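PDB 5KYM: 1-acyl-sn-glycerol-3-phosphate acyltransferase from Thermotoga maritima, which catalyses transfer of an acyl chain to lysophosphatidic acid, giving phosphatidic acid, with its active site positioned within the membrane bilayer by a two-helix motif. Local coordinates for residues R5-L8 and L9-F13; L166-K170 and D171-I175. One frame throughout, in Å; residues are numbered along the deposited sequence.

Contact 1 of 2, residues R5-L8 and L9-F13; sequences RNLL and LTLYF
L9 bonds back to R5 and Y12 back to L8 in the i to i+4 ladder of one alpha-helix, helix 2-34, the first of the two N-terminal helices. The backbone N of L9 gives its hydrogen to R5 O at 2.8 Å, and CB of the same leucine lies close to R5 O and N6 O. With CG anti to the backbone N (chi1 179°), the L9 branch turns off the helix to pack against F61 and P204. One turn further on, L8 O accepts from Y12 N in a nearly straight bond, 172° at the hydrogen, and Y12 CB stands 3.3 Å from that same oxygen. L11 N binds L7 O in the same ladder. On this exposed side L7 and L11 run side by side, pointing the same way.

N6 O carries more than its backbone share. T10 N reaches it at 2.8 Å and the T10 hydroxyl OG1 at 2.7 Å, the two donors coming from opposite faces of the carbonyl plane. The T10 first torsion, -53°, swings OG1 beside its own backbone N and back toward the preceding turn. OG1 is also hydrogen-bonded to F202 N, which ties the helix to the loop where F202 meets the ring of F13. A valine in place of T10 would probably leave F202 N without this partner and take the hydroxyl's bond from N6 O, so that this link from helix to loop is lost. The outer leucine pair closes through its methyls, L7 CD1 lying 3.5 Å from L11 CD1.

Contact 2 of 2, residues L166-K170 and D171-I175; sequences LSFKK and DSLMI
The F168 ring presents an edge to L173: CD1 of the leucine sits near the ring plane, 4.3 Å from F168 CD2, an apolar contact at the rim of the ring. The phenylalanine is buried, and beyond this pair its side chain packs on V81 of strand 79-82, on P155 and on R227 of helix 223-243. F168 CB, at the root of the ring, lies 3.8 Å from S172 OG. The other flat group, the D171 carboxylate, has K170 along one side. Both side chains point the same way, and the lysine bends at chi2 and chi4 so that NZ comes to 3.6 Å from D171 OD1, a long salt bridge with OD2 only slightly farther. K170 is exposed and D171 partly so.

Between the ring and the charged pair, S172 closes the turn. Its OG donates to K169 O at 2.7 Å and lies in the carbonyl plane, with a C=O...OG angle of 151°. OG gets there because chi1, 56°, sets it between its own backbone N and carbonyl carbon. S172 N also reaches K169 O, but at 3.2 Å and poorly aligned, a weak bond; the hydroxyl is thus the shorter of the two links to this oxygen. The K169 amino group turns away from the turn, where NZ is hydrogen-bonded to E156 O and only weakly to S167 O.

D171, with phi 64°, takes the left-handed position at the third residue, as the geometry of the turn requires. The backbone torsions of K170 and D171 make this a type II beta turn, K169 to S172, which the S172 hydroxyl braces, leading from the loop after strand 151-153 into the short helix 174-177 of the acyltransferase domain.

How the contacts relate
Contact 1 comes first along the chain and contact 2 much later, on opposite sides of the molecule's centre. Their centres are about 36 Å apart and their nearest atoms about 22 Å, so they do not touch. They share no helix or strand: residues 5-13 belong to helix 2-34, whereas residues 166-175 lead from the loop after strand 151-153, an outermost strand of the five-stranded mixed sheet, into helix 174-177. Bound phospholipid lies along helix 2-34, with the side chain of Y12 about 7 Å from one molecule. Together the pair spans the protein from its lipid-contacting N-terminal helix to the far flank of the alpha-beta acyltransferase domain.

Contact 1 of 2, residues R5-L8 and L9-F13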
loop_
_atom_site.group_PDB
_atom_site.type_symbol
_atom_site.label_atom_id
_atom_site.label_comp_id
_atom_site.label_asym_id
_atom_site.label_seq_id
_atom_site.Cartn_x
_atom_site.Cartn_y
_atom_site.Cartn_z
ATOM N N ARG A 5 -12.512 14.853 20.424
ATOM C CA ARG A 5 -11.400 13.971 20.522
ATOM C C ARG A 5 -10.921 13.607 19.119
ATOM O O ARG A 5 -9.742 13.790 18.771
ATOM C CB ARG A 5 -11.816 12.755 21.336
ATOM C CG ARG A 5 -10.683 11.911 21.801
ATOM C CD ARG A 5 -11.234 10.679 22.509
ATOM N NE ARG A 5 -11.881 9.814 21.521
ATOM C CZ ARG A 5 -11.250 9.045 20.621
ATOM N NH1 ARG A 5 -9.919 9.000 20.530
ATOM N NH2 ARG A 5 -11.980 8.321 19.786
ATOM N N ASN A 6 -11.838 13.144 18.292
ATOM C CA ASN A 6 -11.515 12.735 16.919
ATOM C C ASN A 6 -10.958 13.866 16.104
ATOM O O ASN A 6 -10.048 13.660 15.313
ATOM C CB ASN A 6 -12.762 12.173 16.176
ATOM C CG ASN A 6 -13.235 10.835 16.720
ATOM O OD1 ASN A 6 -12.514 10.091 17.464
ATOM N ND2 ASN A 6 -14.465 10.518 16.349
ATOM N N LEU A 7 -11.544 15.056 16.245
ATOM C CA LEU A 7 -11.064 16.212 15.482
ATOM C C LEU A 7 -9.615 16.600 15.915
ATOM O O LEU A 7 -8.706 16.676 15.081
ATOM C CB LEU A 7 -12.043 17.365 15.632
ATOM C CG LEU A 7 -11.523 18.733 15.144
ATOM C CD1 LEU A 7 -11.140 18.704 13.658
ATOM C CD2 LEU A 7 -12.541 19.825 15.491
ATOM N N LEU A 8 -9.396 16.806 17.206
ATOM C CA LEU A 8 -8.051 16.942 17.734
ATOM C C LEU A 8 -7.099 15.853 17.287
ATOM O O LEU A 8 -5.963 16.133 16.908
ATOM C CB LEU A 8 -8.066 16.965 19.249
ATOM C CG LEU A 8 -8.729 18.219 19.840
ATOM C CD1 LEU A 8 -8.591 18.052 21.360
ATOM C CD2 LEU A 8 -8.171 19.541 19.293
ATOM N N LEU A 9 -7.531 14.603 17.319
ATOM C CA LEU A 9 -6.684 13.543 16.773
ATOM C C LEU A 9 -6.377 13.811 15.304
ATOM O O LEU A 9 -5.223 13.802 14.890
ATOM C CB LEU A 9 -7.325 12.205 16.922
ATOM C CG LEU A 9 -6.530 11.069 16.355
ATOM C CD1 LEU A 9 -5.259 10.861 17.121
ATOM C CD2 LEU A 9 -7.360 9.817 16.474
ATOM N N THR A 10 -7.400 14.134 14.541
ATOM C CA THR A 10 -7.197 14.478 13.171
ATOM C C THR A 10 -6.164 15.590 12.973
ATOM O O THR A 10 -5.330 15.476 12.059
ATOM C CB THR A 10 -8.518 14.858 12.504
ATOM O OG1 THR A 10 -9.475 13.799 12.709
ATOM C CG2 THR A 10 -8.287 15.134 10.980
ATOM N N LEU A 11 -6.212 16.630 13.809
ATOM C CA LEU A 11 -5.277 17.754 13.676
ATOM C C LEU A 11 -3.857 17.334 14.002
ATOM O O LEU A 11 -2.930 17.570 13.233
ATOM C CB LEU A 11 -5.729 18.931 14.546
ATOM C CG LEU A 11 -6.888 19.630 13.807
ATOM C CD1 LEU A 11 -8.068 20.149 14.634
ATOM C CD2 LEU A 11 -6.198 20.762 13.017
ATOM N N TYR A 12 -3.723 16.654 15.128
ATOM C CA TYR A 12 -2.479 16.038 15.549
ATOM C C TYR A 12 -1.915 15.153 14.430
ATOM O O TYR A 12 -0.706 15.251 14.099
ATOM C CB TYR A 12 -2.752 15.246 16.847
ATOM C CG TYR A 12 -1.630 14.465 17.450
ATOM C CD1 TYR A 12 -0.634 15.080 18.195
ATOM C CD2 TYR A 12 -1.625 13.076 17.360
ATOM C CE1 TYR A 12 0.386 14.323 18.791
ATOM C CE2 TYR A 12 -0.635 12.287 17.954
ATOM C CZ TYR A 12 0.383 12.897 18.678
ATOM O OH TYR A 12 1.364 12.080 19.222
ATOM N N PHE A 13 -2.764 14.343 13.783
ATOM C CA PHE A 13 -2.224 13.537 12.704
ATOM C C PHE A 13 -1.677 14.375 11.547
ATOM O O PHE A 13 -0.562 14.127 11.113
ATOM C CB PHE A 13 -3.208 12.500 12.171
ATOM C CG PHE A 13 -2.631 11.642 11.088
ATOM C CD1 PHE A 13 -1.827 10.569 11.415
ATOM C CD2 PHE A 13 -2.851 11.920 9.769
ATOM C CE1 PHE A 13 -1.236 9.785 10.423
ATOM C CE2 PHE A 13 -2.288 11.149 8.782
ATOM C CZ PHE A 13 -1.453 10.094 9.103
#

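Contact 2 of 2, residues L166-K170 and D171-I175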
loop_
_atom_site.group_PDB
_atom_site.type_symbol
_atom_site.label_atom_id
_atom_site.label_comp_id
_atom_site.label_asym_id
_atom_site.label_seq_id
_atom_site.Cartn_x
_atom_site.Cartn_y
_atom_site.Cartn_z
ATOM N N LEU A 166 -15.278 -4.944 -3.571
ATOM C CA LEU A 166 -15.876 -4.828 -4.868
ATOM C C LEU A 166 -15.259 -5.854 -5.800
ATOM O O LEU A 166 -14.292 -6.532 -5.453
ATOM C CB LEU A 166 -15.631 -3.437 -5.409
ATOM C CG LEU A 166 -16.097 -2.264 -4.509
ATOM C CD1 LEU A 166 -15.344 -0.988 -4.885
ATOM C CD2 LEU A 166 -17.603 -2.060 -4.475
ATOM N N SER A 167 -15.837 -5.986 -6.991
ATOM C CA SER A 167 -15.297 -6.887 -8.022
ATOM C C SER A 167 -13.955 -6.419 -8.495
ATOM O O SER A 167 -13.765 -5.229 -8.613
ATOM C CB SER A 167 -16.236 -6.986 -9.225
ATOM O OG SER A 167 -17.292 -7.870 -8.950
ATOM N N PHE A 168 -13.034 -7.318 -8.799
ATOM C CA PHE A 168 -11.743 -6.897 -9.366
ATOM C C PHE A 168 -12.034 -6.482 -10.812
ATOM O O PHE A 168 -12.600 -7.255 -11.553
ATOM C CB PHE A 168 -10.689 -8.032 -9.254
ATOM C CG PHE A 168 -10.102 -8.242 -7.845
ATOM C CD1 PHE A 168 -10.683 -7.729 -6.687
ATOM C CD2 PHE A 168 -8.909 -8.926 -7.696
ATOM C CE1 PHE A 168 -10.106 -7.901 -5.436
ATOM C CE2 PHE A 168 -8.329 -9.107 -6.458
ATOM C CZ PHE A 168 -8.965 -8.634 -5.327
ATOM N N LYS A 169 -11.716 -5.251 -11.191
ATOM C CA LYS A 169 -11.948 -4.770 -12.554
ATOM C C LYS A 169 -11.290 -5.759 -13.558
ATOM O O LYS A 169 -10.265 -6.370 -13.280
ATOM C CB LYS A 169 -11.442 -3.300 -12.748
ATOM C CG LYS A 169 -12.149 -2.151 -11.979
ATOM C CD LYS A 169 -13.718 -2.222 -11.938
ATOM C CE LYS A 169 -14.373 -1.452 -10.756
ATOM N NZ LYS A 169 -14.373 -2.061 -9.334
ATOM N N LYS A 170 -11.924 -5.951 -14.710
ATOM C CA LYS A 170 -11.405 -6.812 -15.790
ATOM C C LYS A 170 -10.052 -6.270 -16.251
ATOM O O LYS A 170 -9.828 -5.082 -16.300
ATOM C CB LYS A 170 -12.446 -6.901 -16.951
ATOM C CG LYS A 170 -12.071 -7.669 -18.234
ATOM C CD LYS A 170 -12.430 -6.844 -19.491
ATOM C CE LYS A 170 -12.656 -7.670 -20.758
ATOM N NZ LYS A 170 -11.501 -8.571 -21.012
ATOM N N ASP A 171 -9.157 -7.175 -16.572
ATOM C CA ASP A 171 -7.746 -6.897 -16.934
ATOM C C ASP A 171 -6.920 -6.283 -15.805
ATOM O O ASP A 171 -5.832 -5.772 -16.080
ATOM C CB ASP A 171 -7.611 -6.060 -18.237
ATOM C CG ASP A 171 -8.243 -6.753 -19.478
ATOM O OD1 ASP A 171 -8.238 -8.014 -19.609
ATOM O OD2 ASP A 171 -8.739 -6.013 -20.359
ATOM N N SER A 172 -7.375 -6.370 -14.550
ATOM C CA SER A 172 -6.659 -5.729 -13.432
ATOM C C SER A 172 -5.345 -6.458 -13.131
ATOM O O SER A 172 -4.307 -5.825 -12.956
ATOM C CB SER A 172 -7.537 -5.567 -12.209
ATOM O OG SER A 172 -8.122 -6.770 -11.734
ATOM N N LEU A 173 -5.364 -7.789 -13.182
ATOM C CA LEU A 173 -4.122 -8.576 -13.065
ATOM C C LEU A 173 -3.248 -8.732 -14.308
ATOM O O LEU A 173 -2.207 -9.353 -14.252
ATOM C CB LEU A 173 -4.389 -9.949 -12.406
ATOM C CG LEU A 173 -4.304 -9.632 -10.904
ATOM C CD1 LEU A 173 -5.690 -9.753 -10.361
ATOM C CD2 LEU A 173 -3.272 -10.465 -10.184
ATOM N N MET A 174 -3.588 -8.085 -15.381
ATOM C CA MET A 174 -2.717 -8.109 -16.538
ATOM C C MET A 174 -1.264 -7.760 -16.203
ATOM O O MET A 174 -0.383 -8.345 -16.827
ATOM C CB MET A 174 -3.257 -7.211 -17.655
ATOM C CG MET A 174 -2.676 -7.562 -19.020
ATOM S SD MET A 174 -2.948 -9.280 -19.560
ATOM C CE MET A 174 -4.739 -9.362 -19.763
ATOM N N ILE A 175 -0.948 -6.924 -15.206
ATOM C CA ILE A 175 0.496 -6.650 -15.035
ATOM C C ILE A 175 1.283 -7.868 -14.574
ATOM O O ILE A 175 2.456 -7.994 -14.867
ATOM C CB ILE A 175 0.859 -5.431 -14.166
ATOM C CG1 ILE A 175 0.582 -5.676 -12.734
ATOM C CG2 ILE A 175 0.119 -4.182 -14.599
ATOM C CD1 ILE A 175 1.112 -4.542 -11.918
#